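Ureidoglycolate hydrolase (Arabidopsis thaliana, PDB 4PXE) hydrolyses (S)-ureidoglycolate to glyoxylate, ammonium and carbon dioxide with the help of two manganese ions per subunit, a late step of purine breakdown. Local coordinates at residues E218-A230 and I386-K398. Sequence-based numbering, arbitrary orientation.
Sequences EGLDIGVVTAIAA and ISPMGMIFIPCYK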
ATOM      1  N   GLU A 218       0.157  34.866  17.607  1.00 12.36           N
ATOM      2  CA  GLU A 218      -0.282  35.918  18.526  1.00 13.84           C
ATOM      3  C   GLU A 218       0.804  36.343  19.513  1.00 14.01           C
ATOM      4  O   GLU A 218       0.608  37.263  20.309  1.00 16.69           O
ATOM      5  CB  GLU A 218      -1.573  35.500  19.237  1.00 14.74           C
ATOM      6  CG  GLU A 218      -2.685  35.334  18.214  1.00 17.37           C
ATOM      7  CD  GLU A 218      -4.037  34.965  18.779  1.00 21.40           C
ATOM      8  OE1 GLU A 218      -4.213  34.954  20.011  1.00 24.56           O
ATOM      9  OE2 GLU A 218      -4.933  34.684  17.947  1.00 27.19           O
ATOM     10  N   GLY A 219       1.954  35.675  19.462  1.00 11.83           N
ATOM     11  CA  GLY A 219       3.064  35.982  20.353  1.00 12.28           C
ATOM     12  C   GLY A 219       2.848  35.579  21.798  1.00 13.20           C
ATOM     13  O   GLY A 219       3.385  36.213  22.712  1.00 14.37           O
ATOM     14  N   LEU A 220       2.098  34.508  22.010  1.00 12.17           N
ATOM     15  CA  LEU A 220       1.719  34.091  23.361  1.00 13.17           C
ATOM     16  C   LEU A 220       2.475  32.847  23.797  1.00 12.98           C
ATOM     17  O   LEU A 220       2.883  32.036  22.963  1.00 14.35           O
ATOM     18  CB  LEU A 220       0.213  33.819  23.440  1.00 15.21           C
ATOM     19  CG  LEU A 220      -0.697  34.987  23.068  1.00 14.66           C
ATOM     20  CD1 LEU A 220      -2.145  34.513  22.955  1.00 18.67           C
ATOM     21  CD2 LEU A 220      -0.570  36.094  24.115  1.00 18.74           C
ATOM     22  N   ASP A 221       2.645  32.686  25.108  1.00 12.78           N
ATOM     23  CA  ASP A 221       3.446  31.587  25.647  1.00 11.45           C
ATOM     24  C   ASP A 221       2.687  30.295  25.890  1.00 14.06           C
ATOM     25  O   ASP A 221       3.252  29.206  25.751  1.00 13.54           O
ATOM     26  CB  ASP A 221       4.076  32.003  26.984  1.00 13.34           C
ATOM     27  CG  ASP A 221       4.978  33.214  26.859  1.00 18.53           C
ATOM     28  OD1 ASP A 221       5.803  33.250  25.926  1.00 22.17           O
ATOM     29  OD2 ASP A 221       4.850  34.131  27.698  1.00 17.23           O
ATOM     30  N   ILE A 222       1.429  30.415  26.303  1.00 12.31           N
ATOM     31  CA  ILE A 222       0.687  29.283  26.847  1.00 12.70           C
ATOM     32  C   ILE A 222      -0.759  29.291  26.385  1.00 13.24           C
ATOM     33  O   ILE A 222      -1.420  30.323  26.410  1.00 13.46           O
ATOM     34  CB  ILE A 222       0.684  29.336  28.405  1.00 11.92           C
ATOM     35  CG1 ILE A 222       2.099  29.179  28.965  1.00 13.86           C
ATOM     36  CG2 ILE A 222      -0.249  28.283  28.994  1.00 14.57           C
ATOM     37  CD1 ILE A 222       2.710  27.799  28.754  1.00 14.22           C
ATOM     38  N   GLY A 223      -1.248  28.139  25.944  1.00 12.78           N
ATOM     39  CA  GLY A 223      -2.670  27.974  25.697  1.00 13.95           C
ATOM     40  C   GLY A 223      -3.326  27.197  26.822  1.00 13.80           C
ATOM     41  O   GLY A 223      -2.860  26.122  27.209  1.00 14.55           O
ATOM     42  N   VAL A 224      -4.387  27.757  27.385  1.00 14.37           N
ATOM     43  CA  VAL A 224      -5.151  27.043  28.391  1.00 15.58           C
ATOM     44  C   VAL A 224      -6.336  26.410  27.685  1.00 13.22           C
ATOM     45  O   VAL A 224      -7.226  27.104  27.192  1.00 14.81           O
ATOM     46  CB  VAL A 224      -5.598  27.983  29.520  1.00 15.76           C
ATOM     47  CG1 VAL A 224      -6.452  27.238  30.527  1.00 17.12           C
ATOM     48  CG2 VAL A 224      -4.376  28.616  30.191  1.00 16.88           C
ATOM     49  N   VAL A 225      -6.316  25.085  27.580  1.00 14.05           N
ATOM     50  CA  VAL A 225      -7.274  24.392  26.720  1.00 14.32           C
ATOM     51  C   VAL A 225      -8.620  24.218  27.420  1.00 13.59           C
ATOM     52  O   VAL A 225      -8.682  23.702  28.534  1.00 17.14           O
ATOM     53  CB  VAL A 225      -6.724  23.023  26.290  1.00 13.98           C
ATOM     54  CG1 VAL A 225      -7.770  22.229  25.496  1.00 14.79           C
ATOM     55  CG2 VAL A 225      -5.451  23.212  25.482  1.00 14.78           C
ATOM     56  N   THR A 226      -9.693  24.629  26.755  1.00 14.48           N
ATOM     57  CA  THR A 226     -11.013  24.601  27.382  1.00 15.95           C
ATOM     58  C   THR A 226     -11.911  23.456  26.905  1.00 17.95           C
ATOM     59  O   THR A 226     -12.891  23.109  27.559  1.00 16.38           O
ATOM     60  CB  THR A 226     -11.757  25.922  27.146  1.00 16.91           C
ATOM     61  OG1 THR A 226     -12.016  26.078  25.749  1.00 19.21           O
ATOM     62  CG2 THR A 226     -10.928  27.113  27.644  1.00 19.37           C
ATOM     63  N   ALA A 227     -11.582  22.873  25.758  1.00 14.73           N
ATOM     64  CA  ALA A 227     -12.387  21.801  25.196  1.00 14.29           C
ATOM     65  C   ALA A 227     -11.566  21.083  24.141  1.00 14.79           C
ATOM     66  O   ALA A 227     -10.590  21.627  23.628  1.00 14.87           O
ATOM     67  CB  ALA A 227     -13.666  22.365  24.571  1.00 17.23           C
ATOM     68  N   ILE A 228     -11.975  19.860  23.831  1.00 14.99           N
ATOM     69  CA  ILE A 228     -11.336  19.049  22.800  1.00 13.92           C
ATOM     70  C   ILE A 228     -12.408  18.664  21.781  1.00 15.50           C
ATOM     71  O   ILE A 228     -13.474  18.186  22.164  1.00 17.03           O
ATOM     72  CB  ILE A 228     -10.732  17.769  23.411  1.00 13.18           C
ATOM     73  CG1 ILE A 228      -9.645  18.117  24.436  1.00 15.54           C
ATOM     74  CG2 ILE A 228     -10.187  16.849  22.296  1.00 14.79           C
ATOM     75  CD1 ILE A 228      -9.128  16.919  25.211  1.00 15.57           C
ATOM     76  N   ALA A 229     -12.124  18.867  20.493  1.00 14.08           N
ATOM     77  CA  ALA A 229     -13.079  18.571  19.422  1.00 15.66           C
ATOM     78  C   ALA A 229     -13.458  17.091  19.357  1.00 15.56           C
ATOM     79  O   ALA A 229     -12.731  16.222  19.851  1.00 15.41           O
ATOM     80  CB  ALA A 229     -12.532  19.056  18.084  1.00 15.75           C
ATOM     81  N   ALA A 230     -14.616  16.827  18.751  1.00 15.39           N
ATOM     82  CA  ALA A 230     -15.208  15.493  18.703  1.00 15.75           C
ATOM     83  C   ALA A 230     -14.686  14.682  17.516  1.00 14.09           C
ATOM     84  O   ALA A 230     -14.950  15.030  16.364  1.00 15.67           O
ATOM     85  CB  ALA A 230     -16.714  15.617  18.604  1.00 16.44           C
ATOM     86  N   ILE A 386     -12.901  10.242  33.787  1.00 21.03           N
ATOM     87  CA  ILE A 386     -12.445   9.653  35.046  1.00 22.11           C
ATOM     88  C   ILE A 386     -12.189  10.732  36.094  1.00 23.27           C
ATOM     89  O   ILE A 386     -12.385  10.519  37.294  1.00 23.71           O
ATOM     90  CB  ILE A 386     -11.118   8.867  34.836  1.00 28.57           C
ATOM     91  CG1 ILE A 386     -11.360   7.626  33.990  1.00 31.37           C
ATOM     92  CG2 ILE A 386     -10.491   8.457  36.170  1.00 32.89           C
ATOM     93  CD1 ILE A 386     -12.430   6.717  34.573  1.00 36.21           C
ATOM     94  N   SER A 387     -11.745  11.899  35.642  1.00 20.13           N
ATOM     95  CA  SER A 387     -11.406  12.965  36.572  1.00 22.49           C
ATOM     96  C   SER A 387     -11.430  14.327  35.886  1.00 21.55           C
ATOM     97  O   SER A 387     -11.423  14.411  34.652  1.00 19.13           O
ATOM     98  CB  SER A 387     -10.038  12.704  37.203  1.00 28.95           C
ATOM     99  OG  SER A 387      -9.000  12.965  36.287  1.00 30.62           O
ATOM    100  N   PRO A 388     -11.490  15.402  36.683  1.00 20.10           N
ATOM    101  CA  PRO A 388     -11.334  16.752  36.142  1.00 18.00           C
ATOM    102  C   PRO A 388     -10.079  16.824  35.274  1.00 17.46           C
ATOM    103  O   PRO A 388      -9.033  16.314  35.675  1.00 19.91           O
ATOM    104  CB  PRO A 388     -11.172  17.600  37.400  1.00 18.64           C
ATOM    105  CG  PRO A 388     -12.032  16.885  38.412  1.00 19.06           C
ATOM    106  CD  PRO A 388     -11.841  15.422  38.121  1.00 19.61           C
ATOM    107  N   MET A 389     -10.196  17.435  34.103  1.00 14.93           N
ATOM    108  CA  MET A 389      -9.105  17.438  33.136  1.00 15.27           C
ATOM    109  C   MET A 389      -8.751  18.850  32.696  1.00 15.50           C
ATOM    110  O   MET A 389      -9.598  19.741  32.668  1.00 16.14           O
ATOM    111  CB  MET A 389      -9.528  16.587  31.926  1.00 15.69           C
ATOM    112  CG  MET A 389      -8.595  16.625  30.699  1.00 16.72           C
ATOM    113  SD  MET A 389      -8.841  18.050  29.611  1.00 16.75           S
ATOM    114  CE  MET A 389     -10.429  17.679  28.857  1.00 16.55           C
ATOM    115  N   GLY A 390      -7.492  19.045  32.321  1.00 15.47           N
ATOM    116  CA  GLY A 390      -7.104  20.249  31.613  1.00 16.90           C
ATOM    117  C   GLY A 390      -5.885  19.967  30.766  1.00 14.53           C
ATOM    118  O   GLY A 390      -5.206  18.955  30.976  1.00 15.18           O
ATOM    119  N   MET A 391      -5.603  20.861  29.827  1.00 13.18           N
ATOM    120  CA  MET A 391      -4.393  20.754  29.011  1.00 13.48           C
ATOM    121  C   MET A 391      -3.676  22.089  28.946  1.00 13.20           C
ATOM    122  O   MET A 391      -4.306  23.143  28.874  1.00 12.94           O
ATOM    123  CB  MET A 391      -4.704  20.301  27.577  1.00 13.16           C
ATOM    124  CG  MET A 391      -5.396  18.956  27.455  1.00 13.92           C
ATOM    125  SD  MET A 391      -5.431  18.410  25.725  1.00 13.93           S
ATOM    126  CE  MET A 391      -3.678  18.108  25.478  1.00 14.81           C
ATOM    127  N   ILE A 392      -2.348  22.022  28.935  1.00 14.38           N
ATOM    128  CA  ILE A 392      -1.495  23.176  28.694  1.00 13.89           C
ATOM    129  C   ILE A 392      -0.902  23.021  27.290  1.00 12.16           C
ATOM    130  O   ILE A 392      -0.197  22.046  27.032  1.00 13.66           O
ATOM    131  CB  ILE A 392      -0.330  23.173  29.689  1.00 13.04           C
ATOM    132  CG1 ILE A 392      -0.840  23.224  31.137  1.00 14.73           C
ATOM    133  CG2 ILE A 392       0.612  24.353  29.441  1.00 15.15           C
ATOM    134  CD1 ILE A 392       0.204  22.820  32.131  1.00 16.88           C
ATOM    135  N   PHE A 393      -1.192  23.965  26.398  1.00 12.24           N
ATOM    136  CA  PHE A 393      -0.551  24.026  25.078  1.00 10.66           C
ATOM    137  C   PHE A 393       0.672  24.943  25.105  1.00 12.57           C
ATOM    138  O   PHE A 393       0.658  26.006  25.746  1.00 12.91           O
ATOM    139  CB  PHE A 393      -1.511  24.591  24.028  1.00 11.87           C
ATOM    140  CG  PHE A 393      -2.445  23.582  23.399  1.00 11.01           C
ATOM    141  CD1 PHE A 393      -2.302  22.202  23.584  1.00 12.12           C
ATOM    142  CD2 PHE A 393      -3.463  24.047  22.584  1.00 12.70           C
ATOM    143  CE1 PHE A 393      -3.195  21.316  22.943  1.00 12.63           C
ATOM    144  CE2 PHE A 393      -4.335  23.172  21.953  1.00 14.18           C
ATOM    145  CZ  PHE A 393      -4.196  21.815  22.140  1.00 13.92           C
ATOM    146  N   ILE A 394       1.714  24.531  24.391  1.00 12.09           N
ATOM    147  CA  ILE A 394       2.842  25.411  24.096  1.00 11.46           C
ATOM    148  C   ILE A 394       2.894  25.665  22.583  1.00 11.71           C
ATOM    149  O   ILE A 394       2.338  24.903  21.790  1.00 12.15           O
ATOM    150  CB  ILE A 394       4.183  24.827  24.585  1.00 11.33           C
ATOM    151  CG1 ILE A 394       4.469  23.484  23.906  1.00 12.01           C
ATOM    152  CG2 ILE A 394       4.200  24.704  26.103  1.00 12.51           C
ATOM    153  CD1 ILE A 394       5.845  22.925  24.282  1.00 14.69           C
ATOM    154  N   PRO A 395       3.545  26.757  22.165  1.00 10.98           N
ATOM    155  CA  PRO A 395       3.603  27.050  20.730  1.00 11.33           C
ATOM    156  C   PRO A 395       4.385  26.009  19.953  1.00 12.29           C
ATOM    157  O   PRO A 395       5.221  25.299  20.516  1.00 13.71           O
ATOM    158  CB  PRO A 395       4.357  28.383  20.672  1.00 12.92           C
ATOM    159  CG  PRO A 395       4.201  28.973  22.049  1.00 12.51           C
ATOM    160  CD  PRO A 395       4.194  27.806  22.977  1.00 12.23           C
ATOM    161  N   CYS A 396       4.084  25.908  18.667  1.00 12.20           N
ATOM    162  CA  CYS A 396       4.934  25.130  17.787  1.00 13.47           C
ATOM    163  C   CYS A 396       5.037  25.838  16.451  1.00 13.23           C
ATOM    164  O   CYS A 396       4.133  26.576  16.049  1.00 14.67           O
ATOM    165  CB  CYS A 396       4.466  23.669  17.659  1.00 14.00           C
ATOM    166  SG  CYS A 396       2.838  23.442  16.922  1.00 15.04           S
ATOM    167  N   TYR A 397       6.165  25.609  15.792  1.00 12.34           N
ATOM    168  CA  TYR A 397       6.545  26.319  14.590  1.00 12.68           C
ATOM    169  C   TYR A 397       5.521  26.112  13.484  1.00 13.42           C
ATOM    170  O   TYR A 397       5.303  24.983  13.027  1.00 12.82           O
ATOM    171  CB  TYR A 397       7.917  25.821  14.143  1.00 13.56           C
ATOM    172  CG  TYR A 397       8.466  26.547  12.943  1.00 14.98           C
ATOM    173  CD1 TYR A 397       8.540  27.934  12.922  1.00 14.60           C
ATOM    174  CD2 TYR A 397       8.936  25.850  11.842  1.00 18.36           C
ATOM    175  CE1 TYR A 397       9.044  28.608  11.816  1.00 17.39           C
ATOM    176  CE2 TYR A 397       9.447  26.519  10.737  1.00 18.17           C
ATOM    177  CZ  TYR A 397       9.508  27.895  10.744  1.00 19.22           C
ATOM    178  OH  TYR A 397      10.001  28.570   9.647  1.00 23.58           O
ATOM    179  N   LYS A 398       4.895  27.211  13.066  1.00 14.44           N
ATOM    180  CA  LYS A 398       3.898  27.214  11.982  1.00 14.36           C
ATOM    181  C   LYS A 398       2.729  26.249  12.187  1.00 14.73           C
ATOM    182  O   LYS A 398       1.968  25.966  11.257  1.00 16.30           O
ATOM    183  CB  LYS A 398       4.575  27.020  10.621  1.00 17.14           C
ATOM    184  CG  LYS A 398       5.594  28.129  10.371  1.00 23.32           C
ATOM    185  CD  LYS A 398       6.176  28.134   8.987  1.00 27.74           C
ATOM    186  CE  LYS A 398       7.015  29.392   8.791  1.00 29.49           C
ATOM    187  NZ  LYS A 398       6.224  30.620   9.050  1.00 38.11           N
TER
HETATM  188  O   HOH W   1      -7.093  23.247  30.644  1.00 19.66           O
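Val225 lays its CG2 methyl squarely over one face of the Phe393 ring, a CH-pi contact with CG2 3.5 Å from the ring centroid and 6° off the normal. The two residues sit on neighbouring antiparallel strands, 222-228 and 389-394, in the central sheet of the M20 peptidase catalytic domain; strand 389-394 has strand 201-209 alongside it as well. Val225 CG2 is the branch anti to the carbonyl carbon, and Phe393 CG is likewise anti to its own carbonyl carbon (chi1 -85°), which swings the ring beneath that methyl. Gly223 faces Phe393 across the strands, where a CB would press on Phe393 CB. With an alanine in place of Phe393, the Val225 CG2 methyl would probably lose the ring beneath it and face a gap. Backbone bonds hold the register, Gly223 N to Phe393 O at 2.9 Å and Phe393 N to Gly223 O at 2.8 Å. Along the same face Val225 CB packs 3.6 Å from Met391 CB, the two side chains pointing the same way. Met391 SD then meets Ile228 CD1 at 4.0 Å, and Met391 also touches His378, a substrate-binding residue, so this end of the packing borders the active site. On the other face Ile222 CG2 rests against Ile392 CG2, while Val224 and Ile392 pack against helix 352-364, both touching Met358. At the Val225/Met391 pair Val225 N still reaches Met391 O at 3.1 Å, but a water stands in for the partner bond, accepting from Met391 N at 2.9 Å and donating to Val225 O at 2.7 Å.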